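PDB 5XFM: alpha-glucosidase from Bacteroides thetaiotaomicron, which probably hydrolyses beta-L-arabinopyranosides and alpha-galactosides, as a bifunctional, calcium-containing member of glycoside hydrolase family 97. Local coordinates for residues S283-T288 with E442-N447; S210-D215 with T258-I263; I384-M389 with L420-D425; K77-Y82 with N91-A96. The protein carries 1 engineered substitution. All coordinates share one frame; numbering follows the deposited sequence.

Contact 1: residues S283-T288 with E442-N447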
# COMPACT_ATOMS: atom_id res chain seq x y z
N SER A 283 -6.48 -1.45 15.53
CA SER A 283 -6.24 -0.37 16.49
C SER A 283 -4.74 -0.19 16.73
O SER A 283 -3.97 -1.12 16.51
CB SER A 283 -6.96 -0.68 17.81
OG SER A 283 -8.29 -1.09 17.57
N PRO A 284 -4.33 1.02 17.17
CA PRO A 284 -2.92 1.26 17.53
C PRO A 284 -2.41 0.28 18.57
O PRO A 284 -3.12 -0.04 19.52
CB PRO A 284 -2.94 2.69 18.09
CG PRO A 284 -4.06 3.34 17.35
CD PRO A 284 -5.11 2.27 17.17
N LEU A 285 -1.18 -0.20 18.39
CA LEU A 285 -0.58 -1.16 19.30
C LEU A 285 0.28 -0.47 20.36
O LEU A 285 0.71 -1.11 21.33
CB LEU A 285 0.25 -2.19 18.53
CG LEU A 285 -0.63 -3.16 17.72
CD1 LEU A 285 0.20 -3.92 16.69
CD2 LEU A 285 -1.39 -4.11 18.63
N TYR A 286 0.51 0.82 20.18
CA TYR A 286 1.11 1.64 21.23
C TYR A 286 0.78 3.11 21.03
O TYR A 286 0.29 3.53 19.97
CB TYR A 286 2.64 1.44 21.32
CG TYR A 286 3.44 1.54 20.04
CD1 TYR A 286 3.70 0.41 19.28
CD2 TYR A 286 3.96 2.76 19.61
CE1 TYR A 286 4.44 0.48 18.12
CE2 TYR A 286 4.72 2.84 18.44
CZ TYR A 286 4.95 1.69 17.70
OH TYR A 286 5.68 1.75 16.54
N GLU A 287 0.97 3.88 22.09
CA GLU A 287 0.74 5.31 22.09
C GLU A 287 2.10 5.97 21.91
O GLU A 287 3.11 5.44 22.37
CB GLU A 287 0.10 5.75 23.41
CG GLU A 287 -1.35 5.26 23.65
CD GLU A 287 -2.40 5.95 22.79
OE1 GLU A 287 -3.32 6.58 23.38
OE2 GLU A 287 -2.34 5.86 21.55
N THR A 288 2.15 7.10 21.20
CA THR A 288 3.41 7.79 21.06
C THR A 288 3.43 9.12 21.82
O THR A 288 2.40 9.78 21.95
CB THR A 288 3.76 8.04 19.58
OG1 THR A 288 5.10 8.56 19.49
CG2 THR A 288 2.79 9.02 18.95
N GLU A 442 -0.44 2.03 9.25
CA GLU A 442 -0.52 3.43 9.67
C GLU A 442 -1.26 3.57 11.01
O GLU A 442 -0.85 4.33 11.89
CB GLU A 442 -1.24 4.29 8.62
CG GLU A 442 -0.49 4.49 7.29
CD GLU A 442 -0.85 3.46 6.24
OE1 GLU A 442 -1.38 2.39 6.61
OE2 GLU A 442 -0.62 3.73 5.03
N ARG A 443 -2.36 2.83 11.16
CA ARG A 443 -3.12 2.87 12.39
C ARG A 443 -2.44 2.04 13.46
O ARG A 443 -2.36 2.46 14.62
CB ARG A 443 -4.55 2.36 12.17
CG ARG A 443 -5.44 2.54 13.38
CD ARG A 443 -6.88 2.76 12.98
NE ARG A 443 -7.74 2.93 14.15
CZ ARG A 443 -7.93 4.09 14.75
NH1 ARG A 443 -7.31 5.18 14.31
NH2 ARG A 443 -8.73 4.18 15.81
N MET A 444 -1.94 0.86 13.09
CA MET A 444 -1.30 -0.00 14.06
C MET A 444 -0.03 0.63 14.67
O MET A 444 0.23 0.44 15.86
CB MET A 444 -0.97 -1.35 13.43
CG MET A 444 -2.22 -2.14 13.08
SD MET A 444 -1.99 -3.39 11.82
CE MET A 444 -1.02 -4.61 12.70
N TYR A 445 0.72 1.39 13.87
CA TYR A 445 1.99 1.99 14.31
C TYR A 445 2.08 3.50 14.08
O TYR A 445 2.23 3.95 12.94
CB TYR A 445 3.16 1.31 13.59
CG TYR A 445 3.14 -0.20 13.68
CD1 TYR A 445 3.61 -0.86 14.81
CD2 TYR A 445 2.64 -0.96 12.63
CE1 TYR A 445 3.59 -2.24 14.88
CE2 TYR A 445 2.62 -2.33 12.69
CZ TYR A 445 3.09 -2.97 13.82
OH TYR A 445 3.06 -4.35 13.88
N PRO A 446 2.04 4.29 15.16
CA PRO A 446 2.02 5.76 15.13
C PRO A 446 3.18 6.39 14.35
O PRO A 446 3.02 7.48 13.82
CB PRO A 446 2.11 6.15 16.61
CG PRO A 446 1.58 4.97 17.35
CD PRO A 446 1.96 3.77 16.54
N ASN A 447 4.33 5.71 14.30
CA ASN A 447 5.51 6.28 13.64
C ASN A 447 5.80 5.67 12.27
O ASN A 447 6.81 5.96 11.65
CB ASN A 447 6.74 6.13 14.55
CG ASN A 447 6.99 4.70 14.98
OD1 ASN A 447 6.06 3.95 15.29
ND2 ASN A 447 8.25 4.32 15.03
O HOH W 1 -9.49 1.11 16.96
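Where the linker into the TIM-barrel-like catalytic part meets the end of barrel helix 441-444, Tyr286 is clasped by Tyr445, Pro446 and Asn447. Residues 283-288 lead from helix 277-280 toward barrel strand 295-299, while 442-447 run out of the helix into strand 448-451. The backbones are pinned by one nearly straight bond, Leu285 N to Met444 O at 3.0 Å (169° at the hydrogen). Just before it, Pro284 CA gives a CA-H...O contact to Arg443 O at 3.2 Å, and the proline CD lies over one face of the Arg443 guanidinium, whose NH1 is held by Gln84.

Tyr286 CG stands between backbone N and carbonyl carbon (chi1 50°), which directs the phenol to Pro446 and Asn447. Pro446 CD sits over one face in a CH-pi contact, 3.9 Å from the Tyr286 centroid and displaced toward the rim. Tyr286 CE1 lies at the edge of the Tyr445 ring, in its plane, 3.7 Å from Tyr445 CD1. Asn447 ND2 donates to Leu420 O and Leu428 O, which fixes the amide's rotation and turns OD1 to the phenol: Tyr286 OH donates to a lone pair of Asn447 OD1, in the carbonyl plane, at 2.6 Å.

Contact 2: residues S210-D215 with T258-I263; sequences SETGVD and TPWRTI
The Arg261 guanidinium meets Glu211 at its edge, where OE1 lies near the plane, while the carbonyl oxygen of Pro259 stands over the centre of one face, 4.2 Å above the plane. The other flat group, the Trp260 indole, has Thr212 O at its edge, 3.8 Å from Trp260 CD1. The Glu211 and Arg261 side chains run side by side in the same direction, with carboxylate and guanidinium planes 43° apart. The arginine chain bends at chi2 (-66°), which brings NH1 back to the acid. The salt bridge from Arg261 NH1 to Glu211 OE1 is strongly bent and weak as a hydrogen bond, and its modelled length of 2.5 Å is doubtfully short. The stronger mate of Arg261 is Glu142, which takes NH2, while Glu211 OE2 is shared by Arg439 and Ser221. These buried charges form a network, which probably offsets the cost of burying them.

On the face bearing Ser210, Thr212, Trp260 and Thr262, Thr212 CG2 fits against Trp260 CB at 3.8 Å and Thr262 CG2 at 3.9 Å; its OG1 turns instead to Pro278 O. Gly213 takes a positive phi of 77°, and a CB there would crowd Trp260 CD1, whereas Val214 CG2 packs on Pro259 CG at 3.7 Å.

Ser210 with Thr262 and Thr212 with Trp260 are hydrogen-bonded pairs, each closed by two backbone N-H...O bonds of 2.9 Å. Glu211 with Arg261 is the non-hydrogen-bonded pair between them. Strand 256-266 also pairs with strand 121-128, in the large antiparallel sheet of the galactose-mutarotase-like N-terminal part of family 97.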
# COMPACT_ATOMS: atom_id res chain seq x y z
N SER A 210 -7.83 -8.49 0.07
CA SER A 210 -6.58 -8.20 0.76
C SER A 210 -6.60 -8.74 2.19
O SER A 210 -7.42 -9.58 2.52
CB SER A 210 -6.31 -6.69 0.78
OG SER A 210 -4.93 -6.44 1.01
N GLU A 211 -5.67 -8.27 3.01
CA GLU A 211 -5.68 -8.64 4.43
C GLU A 211 -5.10 -7.50 5.25
O GLU A 211 -4.26 -6.74 4.77
CB GLU A 211 -4.90 -9.93 4.66
CG GLU A 211 -3.39 -9.74 4.68
CD GLU A 211 -2.63 -11.02 4.98
OE1 GLU A 211 -3.20 -11.91 5.64
OE2 GLU A 211 -1.46 -11.11 4.55
N THR A 212 -5.55 -7.39 6.50
CA THR A 212 -5.03 -6.35 7.38
C THR A 212 -4.90 -6.83 8.82
O THR A 212 -5.48 -7.85 9.21
CB THR A 212 -5.92 -5.10 7.34
OG1 THR A 212 -5.28 -4.03 8.06
CG2 THR A 212 -7.28 -5.39 7.96
N GLY A 213 -4.15 -6.07 9.61
CA GLY A 213 -3.94 -6.41 11.01
C GLY A 213 -2.94 -7.53 11.17
O GLY A 213 -3.00 -8.30 12.13
N VAL A 214 -2.00 -7.62 10.23
CA VAL A 214 -0.88 -8.54 10.38
C VAL A 214 0.25 -7.91 11.18
O VAL A 214 0.81 -6.87 10.79
CB VAL A 214 -0.33 -9.00 9.02
CG1 VAL A 214 0.95 -9.83 9.21
CG2 VAL A 214 -1.39 -9.76 8.25
N ASP A 215 0.59 -8.53 12.31
CA ASP A 215 1.70 -8.07 13.11
C ASP A 215 2.54 -9.27 13.51
O ASP A 215 2.51 -10.30 12.85
CB ASP A 215 1.22 -7.30 14.35
CG ASP A 215 0.16 -8.05 15.15
OD1 ASP A 215 0.25 -9.29 15.31
OD2 ASP A 215 -0.78 -7.38 15.64
N THR A 258 -6.71 -14.97 13.86
CA THR A 258 -6.03 -14.73 12.60
C THR A 258 -6.17 -13.25 12.27
O THR A 258 -7.00 -12.56 12.88
CB THR A 258 -6.61 -15.57 11.44
OG1 THR A 258 -7.88 -15.04 11.05
CG2 THR A 258 -6.75 -17.02 11.84
N PRO A 259 -5.36 -12.73 11.35
CA PRO A 259 -5.60 -11.39 10.81
C PRO A 259 -6.93 -11.30 10.06
O PRO A 259 -7.62 -12.30 9.90
CB PRO A 259 -4.43 -11.18 9.84
CG PRO A 259 -3.37 -12.12 10.30
CD PRO A 259 -4.09 -13.30 10.86
N TRP A 260 -7.29 -10.09 9.64
CA TRP A 260 -8.54 -9.89 8.92
C TRP A 260 -8.35 -10.14 7.42
O TRP A 260 -7.41 -9.62 6.81
CB TRP A 260 -9.07 -8.48 9.15
CG TRP A 260 -9.39 -8.20 10.59
CD1 TRP A 260 -8.54 -7.69 11.54
CD2 TRP A 260 -10.65 -8.40 11.25
NE1 TRP A 260 -9.19 -7.58 12.75
CE2 TRP A 260 -10.49 -8.00 12.60
CE3 TRP A 260 -11.90 -8.88 10.84
CZ2 TRP A 260 -11.52 -8.07 13.53
CZ3 TRP A 260 -12.93 -8.94 11.77
CH2 TRP A 260 -12.73 -8.54 13.10
N ARG A 261 -9.22 -10.96 6.84
CA ARG A 261 -9.32 -11.12 5.39
C ARG A 261 -10.31 -10.07 4.90
O ARG A 261 -11.40 -9.95 5.45
CB ARG A 261 -9.84 -12.51 5.05
CG ARG A 261 -9.17 -13.64 5.82
CD ARG A 261 -7.74 -13.77 5.45
NE ARG A 261 -6.99 -14.68 6.31
CZ ARG A 261 -5.75 -14.42 6.74
NH1 ARG A 261 -5.16 -13.27 6.42
NH2 ARG A 261 -5.12 -15.29 7.51
N THR A 262 -9.96 -9.32 3.86
CA THR A 262 -10.81 -8.20 3.45
C THR A 262 -11.31 -8.30 2.01
O THR A 262 -10.56 -8.64 1.09
CB THR A 262 -10.08 -6.85 3.62
OG1 THR A 262 -9.03 -6.75 2.64
CG2 THR A 262 -9.47 -6.74 5.03
N ILE A 263 -12.59 -7.99 1.84
CA ILE A 263 -13.24 -7.99 0.54
C ILE A 263 -13.94 -6.66 0.29
O ILE A 263 -14.96 -6.36 0.91
CB ILE A 263 -14.27 -9.12 0.43
CG1 ILE A 263 -13.69 -10.45 0.92
CG2 ILE A 263 -14.79 -9.23 -1.00
CD1 ILE A 263 -14.73 -11.55 1.04

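Contact 3: residues I384-M389 with L420-D425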
# COMPACT_ATOMS: atom_id res chain seq x y z
N ILE A 384 22.21 -3.69 19.32
CA ILE A 384 22.90 -2.84 18.37
C ILE A 384 21.96 -1.80 17.78
O ILE A 384 22.34 -0.64 17.59
CB ILE A 384 23.52 -3.68 17.24
CG1 ILE A 384 24.62 -4.58 17.81
CG2 ILE A 384 24.09 -2.80 16.13
CD1 ILE A 384 25.14 -5.58 16.82
N ARG A 385 20.71 -2.20 17.55
CA ARG A 385 19.70 -1.32 16.98
C ARG A 385 19.38 -0.16 17.91
O ARG A 385 19.30 0.99 17.49
CB ARG A 385 18.42 -2.10 16.65
CG ARG A 385 17.31 -1.25 16.04
CD ARG A 385 16.09 -2.08 15.66
NE ARG A 385 15.55 -2.82 16.80
CZ ARG A 385 15.37 -4.14 16.81
NH1 ARG A 385 15.68 -4.85 15.74
NH2 ARG A 385 14.88 -4.74 17.88
N LYS A 386 19.17 -0.47 19.19
CA LYS A 386 18.88 0.58 20.15
C LYS A 386 20.10 1.48 20.37
O LYS A 386 19.96 2.70 20.51
CB LYS A 386 18.40 -0.03 21.47
CG LYS A 386 16.99 -0.60 21.37
CD LYS A 386 16.53 -1.25 22.67
CE LYS A 386 17.32 -2.50 22.99
NZ LYS A 386 16.98 -3.05 24.33
N ARG A 387 21.30 0.90 20.35
CA ARG A 387 22.52 1.72 20.39
C ARG A 387 22.54 2.74 19.23
O ARG A 387 22.74 3.96 19.41
CB ARG A 387 23.75 0.81 20.33
CG ARG A 387 25.09 1.53 20.35
CD ARG A 387 26.23 0.53 20.45
NE ARG A 387 26.13 -0.23 21.70
CZ ARG A 387 26.12 -1.56 21.77
NH1 ARG A 387 26.21 -2.28 20.66
NH2 ARG A 387 26.01 -2.17 22.95
N GLU A 388 22.26 2.22 18.04
CA GLU A 388 22.20 3.02 16.83
C GLU A 388 21.19 4.14 16.96
O GLU A 388 21.51 5.30 16.71
CB GLU A 388 21.86 2.14 15.63
CG GLU A 388 22.05 2.82 14.29
CD GLU A 388 23.50 2.99 13.91
OE1 GLU A 388 24.36 2.28 14.47
OE2 GLU A 388 23.79 3.85 13.04
N MET A 389 19.99 3.79 17.41
CA MET A 389 18.87 4.73 17.49
C MET A 389 19.08 5.80 18.56
O MET A 389 18.58 6.92 18.45
CB MET A 389 17.57 3.96 17.74
CG MET A 389 17.00 3.29 16.49
SD MET A 389 15.53 2.25 16.78
CE MET A 389 15.25 1.60 15.13
N LEU A 420 10.01 -0.89 14.39
CA LEU A 420 9.08 0.23 14.58
C LEU A 420 8.97 0.69 16.04
O LEU A 420 8.87 1.90 16.31
CB LEU A 420 7.69 -0.15 14.06
CG LEU A 420 7.48 0.09 12.57
CD1 LEU A 420 6.26 -0.66 12.03
CD2 LEU A 420 7.31 1.58 12.36
N SER A 421 8.98 -0.26 16.96
CA SER A 421 8.78 0.02 18.37
C SER A 421 10.01 0.72 18.99
O SER A 421 9.89 1.72 19.71
CB SER A 421 8.45 -1.28 19.11
OG SER A 421 8.07 -1.04 20.45
N ASP A 422 11.21 0.19 18.71
CA ASP A 422 12.44 0.85 19.17
C ASP A 422 12.57 2.25 18.55
O ASP A 422 12.97 3.23 19.21
CB ASP A 422 13.67 -0.01 18.82
CG ASP A 422 13.77 -1.27 19.68
OD1 ASP A 422 13.16 -1.31 20.77
OD2 ASP A 422 14.47 -2.21 19.26
N ALA A 423 12.21 2.34 17.27
CA ALA A 423 12.20 3.61 16.56
C ALA A 423 11.33 4.62 17.29
O ALA A 423 11.78 5.73 17.57
CB ALA A 423 11.70 3.43 15.14
N ASP A 424 10.09 4.24 17.60
CA ASP A 424 9.23 5.16 18.32
C ASP A 424 9.81 5.53 19.66
O ASP A 424 9.65 6.67 20.09
CB ASP A 424 7.84 4.59 18.55
CG ASP A 424 6.94 5.59 19.25
OD1 ASP A 424 6.61 6.61 18.62
OD2 ASP A 424 6.62 5.39 20.45
N ASP A 425 10.45 4.58 20.33
CA ASP A 425 11.10 4.91 21.60
C ASP A 425 12.18 5.98 21.41
O ASP A 425 12.50 6.72 22.34
CB ASP A 425 11.71 3.66 22.24
CG ASP A 425 10.66 2.73 22.81
OD1 ASP A 425 9.55 3.20 23.13
OD2 ASP A 425 10.94 1.51 22.95
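Arg385 reaches Asp422 between helices 382-395 and 410-425, two neighbours on the outside of the barrel whose segment axes approach to 9.8 Å and cross at -30°. The guanidinium comes side-on and two of its nitrogens, NE and NH2, converge on one oxygen: Arg385 NE to Asp422 OD2 measures 2.8 Å, and Arg385 NH2 to the same OD2 2.9 Å. OD2 lies in the guanidinium plane and receives NE on its anti lone pair, with NH2 nearly in line with the C-O bond. A bend at chi3 of Arg385 (57°) turns the group edge-on to the acid. The third nitrogen, NH1, donates to Met379 O.

Lys386 touches Asp422 through carbon, its CG 3.7 Å from OD2; its NZ is 5.5 Å from Asp422 OD1, not in contact. One turn beyond Arg385, the extended Met389 lays its SD 3.4 Å from Ala423 N and its CE 4.0 Å from Ala423 CB.

A leucine in place of Arg385 would probably leave Asp422 OD2 without both donors and Met379 O without its NH1 partner. The chemistry combines a charged clasp with a methionine-alanine contact, and the double donation to one oxygen probably stabilises the ionised form of Asp422.

Contact 4: residues K77-Y82 with N91-A96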
# COMPACT_ATOMS: atom_id res chain seq x y z
N LYS A 77 -24.15 -4.33 16.18
CA LYS A 77 -24.05 -3.16 15.32
C LYS A 77 -22.83 -2.36 15.76
O LYS A 77 -22.69 -2.02 16.93
CB LYS A 77 -25.32 -2.32 15.39
CG LYS A 77 -26.45 -2.84 14.51
CD LYS A 77 -27.58 -1.82 14.38
CE LYS A 77 -28.29 -1.65 15.73
NZ LYS A 77 -29.02 -0.36 15.85
N ILE A 78 -21.96 -2.04 14.82
CA ILE A 78 -20.82 -1.19 15.11
C ILE A 78 -21.03 0.19 14.50
O ILE A 78 -21.34 0.32 13.31
CB ILE A 78 -19.52 -1.81 14.60
CG1 ILE A 78 -19.33 -3.20 15.22
CG2 ILE A 78 -18.34 -0.91 14.93
CD1 ILE A 78 -18.17 -3.96 14.68
N ASP A 79 -20.86 1.21 15.33
CA ASP A 79 -21.03 2.59 14.90
C ASP A 79 -20.08 3.48 15.70
O ASP A 79 -20.38 3.88 16.82
CB ASP A 79 -22.48 3.04 15.09
CG ASP A 79 -22.77 4.36 14.41
OD1 ASP A 79 -21.87 5.22 14.33
OD2 ASP A 79 -23.92 4.54 13.95
N THR A 80 -18.93 3.79 15.10
CA THR A 80 -17.89 4.52 15.80
C THR A 80 -17.25 5.56 14.89
O THR A 80 -17.43 5.51 13.68
CB THR A 80 -16.79 3.58 16.34
OG1 THR A 80 -16.41 2.66 15.32
CG2 THR A 80 -17.30 2.80 17.54
N VAL A 81 -16.52 6.50 15.47
CA VAL A 81 -15.78 7.49 14.72
C VAL A 81 -14.32 7.40 15.12
O VAL A 81 -14.00 7.27 16.30
CB VAL A 81 -16.31 8.93 14.96
CG1 VAL A 81 -15.45 9.96 14.24
CG2 VAL A 81 -17.75 9.03 14.52
N TYR A 82 -13.42 7.43 14.14
CA TYR A 82 -12.01 7.45 14.46
C TYR A 82 -11.22 8.42 13.58
O TYR A 82 -11.61 8.71 12.44
CB TYR A 82 -11.41 6.04 14.40
CG TYR A 82 -11.27 5.40 13.02
CD1 TYR A 82 -10.16 5.67 12.22
CD2 TYR A 82 -12.21 4.50 12.56
CE1 TYR A 82 -10.02 5.07 10.97
CE2 TYR A 82 -12.08 3.89 11.32
CZ TYR A 82 -10.98 4.18 10.53
OH TYR A 82 -10.84 3.57 9.30
N ASN A 91 -10.84 11.52 8.72
CA ASN A 91 -11.91 11.19 9.68
C ASN A 91 -12.84 10.12 9.14
O ASN A 91 -13.37 10.25 8.03
CB ASN A 91 -12.71 12.44 10.05
CG ASN A 91 -11.96 13.34 11.01
OD1 ASN A 91 -12.02 13.15 12.23
ND2 ASN A 91 -11.24 14.31 10.47
N VAL A 92 -13.03 9.05 9.90
CA VAL A 92 -13.89 7.97 9.46
C VAL A 92 -15.07 7.71 10.40
O VAL A 92 -14.90 7.56 11.62
CB VAL A 92 -13.10 6.66 9.27
CG1 VAL A 92 -14.03 5.52 8.88
CG2 VAL A 92 -12.01 6.85 8.22
N HIS A 93 -16.26 7.69 9.81
CA HIS A 93 -17.46 7.23 10.50
C HIS A 93 -17.72 5.78 10.09
O HIS A 93 -18.32 5.51 9.05
CB HIS A 93 -18.67 8.11 10.16
CG HIS A 93 -19.92 7.71 10.89
ND1 HIS A 93 -21.18 8.07 10.45
CD2 HIS A 93 -20.11 7.01 12.03
CE1 HIS A 93 -22.09 7.60 11.29
NE2 HIS A 93 -21.46 6.95 12.26
N TYR A 94 -17.26 4.85 10.91
CA TYR A 94 -17.36 3.43 10.63
C TYR A 94 -18.69 2.84 11.14
O TYR A 94 -18.99 2.86 12.33
CB TYR A 94 -16.16 2.70 11.25
CG TYR A 94 -16.16 1.21 11.04
CD1 TYR A 94 -16.34 0.66 9.78
CD2 TYR A 94 -15.95 0.36 12.11
CE1 TYR A 94 -16.34 -0.71 9.59
CE2 TYR A 94 -15.94 -1.02 11.94
CZ TYR A 94 -16.14 -1.55 10.68
OH TYR A 94 -16.13 -2.91 10.52
N ARG A 95 -19.45 2.29 10.20
CA ARG A 95 -20.78 1.73 10.44
C ARG A 95 -20.85 0.37 9.77
O ARG A 95 -20.75 0.26 8.55
CB ARG A 95 -21.86 2.67 9.89
CG ARG A 95 -23.29 2.17 9.95
CD ARG A 95 -23.77 1.78 11.34
NE ARG A 95 -25.15 1.27 11.29
CZ ARG A 95 -25.47 -0.02 11.23
NH1 ARG A 95 -24.53 -0.94 11.23
NH2 ARG A 95 -26.75 -0.38 11.17
N ALA A 96 -21.01 -0.68 10.58
CA ALA A 96 -21.02 -2.04 10.04
C ALA A 96 -21.88 -2.98 10.86
O ALA A 96 -22.20 -2.70 12.02
CB ALA A 96 -19.61 -2.58 9.95
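Asp79 and His93 each swing their CG opposite the backbone nitrogen (chi1 -169° and -177°), which brings carboxylate and imidazole together diagonally across the hairpin 69-83/91-104. His93 NE2 donates to Asp79 OD1 at 2.7 Å, with the oxygen near the ring plane and the donor on the syn side, tilted from the carboxylate plane. Thr80 O also sits at the ring edge, 3.5 Å from His93 CD2. Arg95 NE is 4.4 Å from Asp79 OD2, beyond a salt bridge; its NH1 bonds Asn97 OD1.

On the face of Ile78, Thr80, Tyr82, Val92 and Tyr94, Tyr82 has chi1 70°, its CG between backbone N and carbonyl carbon, which sets the ring alongside Val92, with a face against its CB. Val92 CB sits 3.7 Å from the Tyr82 centroid, a CH-pi contact, while Tyr82 OH is anchored by Asp280. Ile78 CG2 packs on Tyr94 CE2 at 3.8 Å. Replacing Tyr82 by an alanine would probably uncover Val92 and leave Asp280 without its phenol partner.

The backbones run antiparallel, with paired bonds such as Tyr82 N to Val92 O (2.9 Å). Chemically, the hairpin has one face of aromatic and aliphatic contacts and another where the Asp79 carboxylate probably favours protonated His93.

From the N terminus, contact 4 comes first and closes the short hairpin between strands 69-83 and 91-104. Contact 2 closes the next loop, joining strands 206-212 and 256-266 of the same nine-stranded sheet, with nearest atoms about 7 Å from contact 4. Contact 1 then closes a loop of more than 150 residues that spans most of the barrel, and contact 3, which pairs two barrel helices, falls within it; no loops cross. Contact 1 is the junction: it touches contact 2 where Met444 SD meets Gly213 CA, contact 4 where Arg443 NH2 reaches Tyr82 CB, and contact 3 through Thr288 with Asp424, so sheet and barrel are tied together there.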